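Lysozyme, putative (Bacillus anthracis, PDB 2WAG) is a family GH25 lysozyme that probably cleaves peptidoglycan glycan chains with retention of anomeric configuration, by a neighbouring-group mechanism. Local coordinates at residues Asn37-Ala41 with Met68-Ala72. Sequence-based numbering, arbitrary orientation. Where two conformers were deposited one is given.
Sequences NMKFA and MRVGA
In one of its two modelled conformers, Met68 lays its side chain along the backbone of Met38 to Ala41. Its CB sits over the carbonyl of Lys39, 3.8 Å from Lys39 O. CG comes up to Met38 O at 3.3 Å, and SD stays near the same oxygen at 3.9 Å. A bend at the last torsion (chi3 64°) brings the methyl back to the chain. CE then lies 3.4 Å from Phe40 O and also touches Met38 CB and Ala41 CB. The Met68 side chain thus bridges the carbonyls of Met38, Lys39 and Phe40. It also touches Glu34 of helix 30-34.

Beyond Met68 the two chains run parallel and are joined by a ladder of backbone bonds. Arg69 N donates to Lys39 O at 2.9 Å. Ala41 N returns a bond to Arg69 O. Gly71 N then donates to Ala41 O at 2.9 Å. Arg69 O also receives a CH contact from Phe40 CA at 3.0 Å.

Phe40 and Arg69 share one face of the sheet. The Phe40 ring meets Phe182 edge-to-face, while the guanidinium of Arg69 reaches the backbone carbonyls of Gln98 (from NH1) and of Phe213 and Tyr216 (both from NH2). Ala41 and Val70 lie on the other face, where Trp30 covers Ala41 and helix 56-64 covers Val70. Strands 40-47 and 69-75 are neighbours, with helix 56-64 between them in sequence. This is the parallel beta-alpha-beta crossover of the TIM-barrel-like GH25 fold.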
# COMPACT_ATOMS: atom_id res chain seq x y z
N ASN A 37 19.65 -0.87 -13.03
CA ASN A 37 19.02 -0.51 -14.28
C ASN A 37 17.76 0.30 -14.07
O ASN A 37 16.85 0.23 -14.86
CB ASN A 37 18.73 -1.74 -15.16
CG ASN A 37 18.54 -1.38 -16.62
OD1 ASN A 37 19.10 -0.41 -17.08
ND2 ASN A 37 17.68 -2.08 -17.30
N MET A 38 17.69 1.06 -13.00
CA MET A 38 16.61 2.04 -12.89
C MET A 38 16.96 3.22 -13.78
O MET A 38 18.02 3.85 -13.61
CB MET A 38 16.45 2.51 -11.45
CG MET A 38 16.10 1.38 -10.48
SD MET A 38 14.49 0.64 -10.84
CE MET A 38 14.48 -0.60 -9.55
N LYS A 39 16.09 3.52 -14.74
CA LYS A 39 16.38 4.55 -15.74
C LYS A 39 15.83 5.91 -15.40
O LYS A 39 16.21 6.91 -16.01
CB LYS A 39 15.95 4.11 -17.13
CG LYS A 39 16.89 3.03 -17.65
CD LYS A 39 16.68 2.74 -19.09
CE LYS A 39 17.55 1.57 -19.48
NZ LYS A 39 18.99 1.97 -19.51
N PHE A 40 14.90 5.95 -14.45
CA PHE A 40 14.27 7.22 -14.10
C PHE A 40 13.83 7.21 -12.66
O PHE A 40 13.67 6.15 -12.03
CB PHE A 40 13.09 7.58 -15.03
CG PHE A 40 11.91 6.62 -14.98
CD1 PHE A 40 10.86 6.83 -14.10
CD2 PHE A 40 11.82 5.56 -15.88
CE1 PHE A 40 9.75 5.95 -14.08
CE2 PHE A 40 10.74 4.69 -15.88
CZ PHE A 40 9.70 4.88 -14.97
N ALA A 41 13.59 8.41 -12.15
CA ALA A 41 13.05 8.64 -10.83
C ALA A 41 12.09 9.83 -10.86
O ALA A 41 12.39 10.80 -11.42
CB ALA A 41 14.11 8.82 -9.85
N MET A 68 20.47 8.82 -14.45
CA MET A 68 19.02 8.60 -14.52
C MET A 68 18.30 9.84 -14.99
O MET A 68 18.74 10.96 -14.71
CB MET A 68 18.45 8.20 -13.16
CG MET A 68 19.04 6.87 -12.60
SD MET A 68 18.70 6.48 -10.85
CE MET A 68 16.92 6.32 -11.02
N ARG A 69 17.17 9.67 -15.67
CA ARG A 69 16.32 10.82 -15.97
C ARG A 69 15.50 11.10 -14.72
O ARG A 69 14.95 10.17 -14.12
CB ARG A 69 15.41 10.54 -17.16
CG ARG A 69 16.17 10.22 -18.45
CD ARG A 69 15.39 10.64 -19.69
NE ARG A 69 15.32 12.09 -19.73
CZ ARG A 69 14.47 12.79 -20.48
NH1 ARG A 69 14.48 14.13 -20.39
NH2 ARG A 69 13.64 12.17 -21.30
N VAL A 70 15.40 12.37 -14.32
CA VAL A 70 14.81 12.71 -13.04
C VAL A 70 13.71 13.75 -13.18
O VAL A 70 13.88 14.76 -13.89
CB VAL A 70 15.90 13.24 -12.04
CG1 VAL A 70 15.30 13.54 -10.69
CG2 VAL A 70 17.03 12.25 -11.92
N GLY A 71 12.58 13.52 -12.51
CA GLY A 71 11.51 14.50 -12.45
C GLY A 71 11.01 14.62 -11.03
O GLY A 71 11.44 13.87 -10.12
N ALA A 72 10.09 15.55 -10.83
CA ALA A 72 9.49 15.78 -9.51
C ALA A 72 7.98 15.69 -9.59
O ALA A 72 7.40 15.98 -10.64
CB ALA A 72 9.89 17.17 -8.99